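PDB 6ZD1: telomerase reverse transcriptase from Candida tropicalis MYA-3404, which probably extends chromosome ends as a reverse transcriptase, adding short telomeric DNA repeats by copying a template carried in the telomerase RNA. Local coordinates for residues V41-S46 against P95-G100; R644-L649 against K691-E696. All blocks are in the same frame, centred on the assembly; numbering follows the deposited sequence.

In the fold
Both contacts join a helix to a segment more than forty residues further on, but they share no structural element. Their centres lie about 40 Å apart, and interaction 1 closes along the chain before interaction 2 opens. Interaction 1 sets helix 36-50 against the loop between helices 79-93 and 104-117. Its centre is about 38 Å from the centre of the chain. It is partly buried and mixes an ion pair at its border with apolar contacts further in. Interaction 2 lies in the C-terminal helices, where 642-664 meets 692-699. It is buried, has no hydrogen bond between its segments, and consists of apolar side-chain contacts, with charge only at its margin.

Interaction 1: residues V41-S46 against P95-G100; sequences VSRIIS and PLDAWG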
loop_
_atom_site.group_PDB
_atom_site.type_symbol
_atom_site.label_atom_id
_atom_site.label_comp_id
_atom_site.label_asym_id
_atom_site.label_seq_id
_atom_site.Cartn_x
_atom_site.Cartn_y
_atom_site.Cartn_z
ATOM N N VAL A 41 -14.165 -31.185 -16.541
ATOM C CA VAL A 41 -14.682 -30.545 -15.335
ATOM C C VAL A 41 -15.227 -31.592 -14.374
ATOM O O VAL A 41 -15.044 -31.490 -13.153
ATOM C CB VAL A 41 -15.749 -29.495 -15.694
ATOM C CG1 VAL A 41 -16.342 -28.892 -14.432
ATOM C CG2 VAL A 41 -15.151 -28.407 -16.570
ATOM N N SER A 42 -15.867 -32.634 -14.910
ATOM C CA SER A 42 -16.396 -33.685 -14.049
ATOM C C SER A 42 -15.273 -34.436 -13.352
ATOM O O SER A 42 -15.363 -34.726 -12.154
ATOM C CB SER A 42 -17.255 -34.654 -14.861
ATOM O OG SER A 42 -18.314 -33.978 -15.512
ATOM N N ARG A 43 -14.194 -34.735 -14.076
ATOM C CA ARG A 43 -13.096 -35.477 -13.468
ATOM C C ARG A 43 -12.329 -34.629 -12.463
ATOM O O ARG A 43 -11.819 -35.162 -11.471
ATOM C CB ARG A 43 -12.161 -36.006 -14.553
ATOM C CG ARG A 43 -12.719 -37.213 -15.285
ATOM C CD ARG A 43 -12.269 -37.235 -16.728
ATOM N NE ARG A 43 -10.824 -37.357 -16.859
ATOM C CZ ARG A 43 -10.137 -36.910 -17.902
ATOM N NH1 ARG A 43 -10.766 -36.298 -18.896
ATOM N NH2 ARG A 43 -8.823 -37.067 -17.947
ATOM N N ILE A 44 -12.250 -33.316 -12.686
ATOM C CA ILE A 44 -11.588 -32.448 -11.718
ATOM C C ILE A 44 -12.425 -32.340 -10.451
ATOM O O ILE A 44 -11.915 -32.493 -9.335
ATOM C CB ILE A 44 -11.312 -31.067 -12.334
ATOM C CG1 ILE A 44 -10.276 -31.188 -13.453
ATOM C CG2 ILE A 44 -10.845 -30.092 -11.259
ATOM C CD1 ILE A 44 -9.981 -29.885 -14.154
ATOM N N ILE A 45 -13.729 -32.099 -10.607
ATOM C CA ILE A 45 -14.613 -32.005 -9.449
ATOM C C ILE A 45 -14.647 -33.331 -8.699
ATOM O O ILE A 45 -14.697 -33.363 -7.463
ATOM C CB ILE A 45 -16.018 -31.550 -9.886
ATOM C CG1 ILE A 45 -15.966 -30.110 -10.395
ATOM C CG2 ILE A 45 -17.007 -31.655 -8.739
ATOM C CD1 ILE A 45 -17.323 -29.540 -10.755
ATOM N N SER A 46 -14.599 -34.447 -9.431
ATOM C CA SER A 46 -14.607 -35.750 -8.774
ATOM C C SER A 46 -13.345 -35.965 -7.952
ATOM O O SER A 46 -13.413 -36.453 -6.817
ATOM C CB SER A 46 -14.765 -36.867 -9.807
ATOM O OG SER A 46 -13.580 -37.027 -10.567
ATOM N N PRO A 95 -5.945 -34.250 -14.212
ATOM C CA PRO A 95 -5.246 -35.284 -14.985
ATOM C C PRO A 95 -4.380 -34.663 -16.074
ATOM O O PRO A 95 -4.452 -33.467 -16.363
ATOM C CB PRO A 95 -6.387 -36.126 -15.571
ATOM C CG PRO A 95 -7.586 -35.232 -15.529
ATOM C CD PRO A 95 -7.408 -34.356 -14.328
ATOM N N LEU A 96 -3.542 -35.506 -16.690
ATOM C CA LEU A 96 -2.525 -35.000 -17.612
ATOM C C LEU A 96 -3.147 -34.266 -18.798
ATOM O O LEU A 96 -2.608 -33.252 -19.259
ATOM C CB LEU A 96 -1.634 -36.143 -18.104
ATOM C CG LEU A 96 -0.457 -35.716 -18.988
ATOM C CD1 LEU A 96 0.595 -34.965 -18.180
ATOM C CD2 LEU A 96 0.156 -36.908 -19.700
ATOM N N ASP A 97 -4.267 -34.772 -19.319
ATOM C CA ASP A 97 -4.939 -34.079 -20.414
ATOM C C ASP A 97 -5.530 -32.746 -19.966
ATOM O O ASP A 97 -5.626 -31.815 -20.772
ATOM C CB ASP A 97 -6.023 -34.972 -21.022
ATOM C CG ASP A 97 -7.032 -35.448 -19.997
ATOM O OD1 ASP A 97 -6.698 -35.465 -18.794
ATOM O OD2 ASP A 97 -8.159 -35.813 -20.396
ATOM N N ALA A 98 -5.915 -32.628 -18.690
ATOM C CA ALA A 98 -6.461 -31.365 -18.199
ATOM C C ALA A 98 -5.438 -30.240 -18.287
ATOM O O ALA A 98 -5.814 -29.069 -18.410
ATOM C CB ALA A 98 -6.961 -31.523 -16.763
ATOM N N TRP A 99 -4.146 -30.570 -18.207
ATOM C CA TRP A 99 -3.072 -29.609 -18.439
ATOM C C TRP A 99 -2.826 -29.346 -19.921
ATOM O O TRP A 99 -2.098 -28.404 -20.253
ATOM C CB TRP A 99 -1.771 -30.091 -17.791
ATOM C CG TRP A 99 -1.868 -30.348 -16.316
ATOM C CD1 TRP A 99 -2.295 -31.494 -15.712
ATOM C CD2 TRP A 99 -1.516 -29.445 -15.255
ATOM N NE1 TRP A 99 -2.239 -31.362 -14.346
ATOM C CE2 TRP A 99 -1.764 -30.114 -14.040
ATOM C CE3 TRP A 99 -1.019 -28.137 -15.217
ATOM C CZ2 TRP A 99 -1.531 -29.520 -12.798
ATOM C CZ3 TRP A 99 -0.788 -27.549 -13.981
ATOM C CH2 TRP A 99 -1.043 -28.241 -12.791
ATOM N N GLY A 100 -3.378 -30.171 -20.805
ATOM C CA GLY A 100 -3.214 -29.983 -22.236
ATOM C C GLY A 100 -1.818 -30.265 -22.746
ATOM O O GLY A 100 -1.288 -29.489 -23.551
#
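R43 reaches from helix 36-50 toward D97, the two side chains approaching from opposite directions. Both terminal nitrogens of the guanidinium converge on one carboxylate oxygen: NH1 lies 3.0 Å and NH2 2.8 Å from D97 OD2, which lies in the guanidinium plane and receives both on its syn lone pair. The NH2 bond is the straighter, at 153°. NH2 also makes a weak bond to D97 OD1, and the two flat groups are twisted 34° apart, so this is not the coplanar bidentate pair in which each nitrogen faces its own oxygen. D97 has CG lodged between its backbone N and carbonyl carbon (chi1 56°), which turns the carboxylate toward the helix. NH1 has a second acceptor in N39 OD1, one turn earlier, which helps fix the guanidinium's rotation.

P95 sits beside this pair, its CG 3.3 Å from R43 NH2; the rigid ring makes a compact apolar neighbour for the long arginine. Further in, I44 extends CD1 to 4.3 Å from A98 CB, while its CG1 lies 4.4 Å from P95 CD. The small methyl of A98 suits the approach of the branched isoleucine, which also packs on Y163 and W166 of helix 158-179. A salt bridge bordering an apolar patch thus joins helix 36-50 to an interhelical loop of the telomerase RNA-binding domain family region.

Interaction 2: residues R644-L649 against K691-E696; sequences RFMKFL and KQEIIE
F645, M646 and L649 line one side of helix 642-664 and close round I694 of helix 692-699, a packing of two roughly parallel helices in the largely helical C-terminal region that probably forms the thumb, as in other telomerases. The short segments cross at -28°, with axes 10.6 Å apart, a spacing that leaves room for large side chains.

The apolar contacts centre on I694, whose branches have different partners. CD1 comes to 3.6 Å from F645 CD2, and CG2 to 3.8 Å from L649 CD1; both neighbours cross the isoleucine at about a right angle. M646, a selenomethionine, bends at its last torsion (chi3 -112°) and lays CE 4.0 Å from I694 CG1. A beta-branched residue suits this place because it offers hydrocarbon in several directions at once, and the flexible M646 can follow its surface.

Charge stays at the margin. E693 brings its aliphatic CG near M646 CE, while its OE1 forms a salt bridge with R642.

Within helix 642-664, one turn apart, L649 packs on F645: its CG rests 3.9 Å above one face of the F645 ring, displaced toward the rim.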
loop_
_atom_site.group_PDB
_atom_site.type_symbol
_atom_site.label_atom_id
_atom_site.label_comp_id
_atom_site.label_asym_id
_atom_site.label_seq_id
_atom_site.Cartn_x
_atom_site.Cartn_y
_atom_site.Cartn_z
ATOM N N ARG A 644 2.895 -3.245 -28.958
ATOM C CA ARG A 644 3.058 -4.188 -27.857
ATOM C C ARG A 644 3.544 -3.473 -26.604
ATOM O O ARG A 644 3.127 -3.804 -25.488
ATOM C CB ARG A 644 4.030 -5.296 -28.262
ATOM C CG ARG A 644 4.420 -6.236 -27.140
ATOM C CD ARG A 644 5.339 -7.341 -27.639
ATOM N NE ARG A 644 4.726 -8.130 -28.705
ATOM C CZ ARG A 644 3.877 -9.133 -28.499
ATOM N NH1 ARG A 644 3.530 -9.466 -27.263
ATOM N NH2 ARG A 644 3.371 -9.799 -29.530
ATOM N N PHE A 645 4.392 -2.458 -26.778
ATOM C CA PHE A 645 4.888 -1.702 -25.635
ATOM C C PHE A 645 3.783 -0.882 -24.986
ATOM O O PHE A 645 3.795 -0.688 -23.764
ATOM C CB PHE A 645 6.034 -0.794 -26.075
ATOM C CG PHE A 645 6.589 0.064 -24.974
ATOM C CD1 PHE A 645 7.174 -0.512 -23.858
ATOM C CD2 PHE A 645 6.544 1.446 -25.065
ATOM C CE1 PHE A 645 7.696 0.279 -22.847
ATOM C CE2 PHE A 645 7.064 2.241 -24.058
ATOM C CZ PHE A 645 7.640 1.656 -22.946
HETATM N N MSE A 646 2.814 -0.418 -25.768
HETATM C CA MSE A 646 1.752 0.418 -25.223
HETATM C C MSE A 646 0.765 -0.406 -24.418
HETATM O O MSE A 646 0.278 0.037 -23.375
HETATM C CB MSE A 646 1.030 1.160 -26.334
HETATM C CG MSE A 646 1.840 2.306 -26.901
HETATM SE SE MSE A 646 0.913 3.219 -28.344
HETATM C CE MSE A 646 2.069 2.694 -29.816
ATOM N N LYS A 647 0.487 -1.619 -24.894
ATOM C CA LYS A 647 -0.306 -2.544 -24.095
ATOM C C LYS A 647 0.373 -2.802 -22.760
ATOM O O LYS A 647 -0.288 -2.841 -21.716
ATOM C CB LYS A 647 -0.528 -3.847 -24.862
ATOM C CG LYS A 647 -1.487 -3.698 -26.031
ATOM C CD LYS A 647 -1.238 -4.744 -27.104
ATOM C CE LYS A 647 -2.082 -4.462 -28.333
ATOM N NZ LYS A 647 -1.646 -5.265 -29.505
ATOM N N PHE A 648 1.701 -2.950 -22.772
ATOM C CA PHE A 648 2.446 -3.074 -21.523
ATOM C C PHE A 648 2.262 -1.836 -20.656
ATOM O O PHE A 648 1.987 -1.942 -19.455
ATOM C CB PHE A 648 3.929 -3.320 -21.818
ATOM C CG PHE A 648 4.820 -3.223 -20.608
ATOM C CD1 PHE A 648 4.951 -4.294 -19.736
ATOM C CD2 PHE A 648 5.544 -2.066 -20.355
ATOM C CE1 PHE A 648 5.782 -4.211 -18.628
ATOM C CE2 PHE A 648 6.376 -1.973 -19.247
ATOM C CZ PHE A 648 6.492 -3.050 -18.383
ATOM N N LEU A 649 2.392 -0.644 -21.247
ATOM C CA LEU A 649 2.148 0.570 -20.473
ATOM C C LEU A 649 0.714 0.610 -19.960
ATOM O O LEU A 649 0.476 0.921 -18.786
ATOM C CB LEU A 649 2.447 1.813 -21.311
ATOM C CG LEU A 649 3.906 2.064 -21.697
ATOM C CD1 LEU A 649 3.993 3.292 -22.576
ATOM C CD2 LEU A 649 4.782 2.226 -20.467
ATOM N N LYS A 691 9.426 7.933 -29.914
ATOM C CA LYS A 691 8.353 7.661 -28.969
ATOM C C LYS A 691 7.144 8.573 -29.150
ATOM O O LYS A 691 6.242 8.552 -28.299
ATOM C CB LYS A 691 8.876 7.785 -27.530
ATOM C CG LYS A 691 9.554 9.118 -27.227
ATOM C CD LYS A 691 9.992 9.185 -25.769
ATOM C CE LYS A 691 10.666 10.506 -25.446
ATOM N NZ LYS A 691 11.873 10.726 -26.284
ATOM N N GLN A 692 7.086 9.355 -30.230
ATOM C CA GLN A 692 6.051 10.377 -30.358
ATOM C C GLN A 692 4.660 9.762 -30.308
ATOM O O GLN A 692 3.783 10.242 -29.582
ATOM C CB GLN A 692 6.246 11.163 -31.653
ATOM C CG GLN A 692 5.138 12.166 -31.921
ATOM C CD GLN A 692 5.314 12.900 -33.235
ATOM O OE1 GLN A 692 6.436 13.153 -33.676
ATOM N NE2 GLN A 692 4.201 13.244 -33.871
ATOM N N GLU A 693 4.443 8.685 -31.064
ATOM C CA GLU A 693 3.137 8.040 -31.049
ATOM C C GLU A 693 2.855 7.411 -29.692
ATOM O O GLU A 693 1.719 7.458 -29.203
ATOM C CB GLU A 693 3.065 6.995 -32.161
ATOM C CG GLU A 693 1.703 6.346 -32.337
ATOM C CD GLU A 693 1.633 5.479 -33.583
ATOM O OE1 GLU A 693 2.628 5.443 -34.340
ATOM O OE2 GLU A 693 0.586 4.835 -33.807
ATOM N N ILE A 694 3.886 6.853 -29.048
ATOM C CA ILE A 694 3.713 6.280 -27.714
ATOM C C ILE A 694 3.310 7.360 -26.719
ATOM O O ILE A 694 2.363 7.192 -25.943
ATOM C CB ILE A 694 4.995 5.561 -27.259
ATOM C CG1 ILE A 694 5.337 4.401 -28.196
ATOM C CG2 ILE A 694 4.837 5.058 -25.831
ATOM C CD1 ILE A 694 6.670 3.742 -27.872
ATOM N N ILE A 695 4.025 8.488 -26.723
ATOM C CA ILE A 695 3.729 9.534 -25.751
ATOM C C ILE A 695 2.389 10.186 -26.074
ATOM O O ILE A 695 1.596 10.486 -25.174
ATOM C CB ILE A 695 4.879 10.566 -25.690
ATOM C CG1 ILE A 695 5.959 10.146 -24.685
ATOM C CG2 ILE A 695 4.374 11.903 -25.208
ATOM C CD1 ILE A 695 6.589 8.800 -24.930
ATOM N N GLU A 696 2.090 10.370 -27.362
ATOM C CA GLU A 696 0.799 10.938 -27.735
ATOM C C GLU A 696 -0.350 10.050 -27.268
ATOM O O GLU A 696 -1.378 10.550 -26.793
ATOM C CB GLU A 696 0.730 11.146 -29.247
ATOM C CG GLU A 696 -0.585 11.728 -29.716
ATOM C CD GLU A 696 -0.691 11.769 -31.221
ATOM O OE1 GLU A 696 0.167 11.154 -31.889
ATOM O OE2 GLU A 696 -1.628 12.418 -31.735
#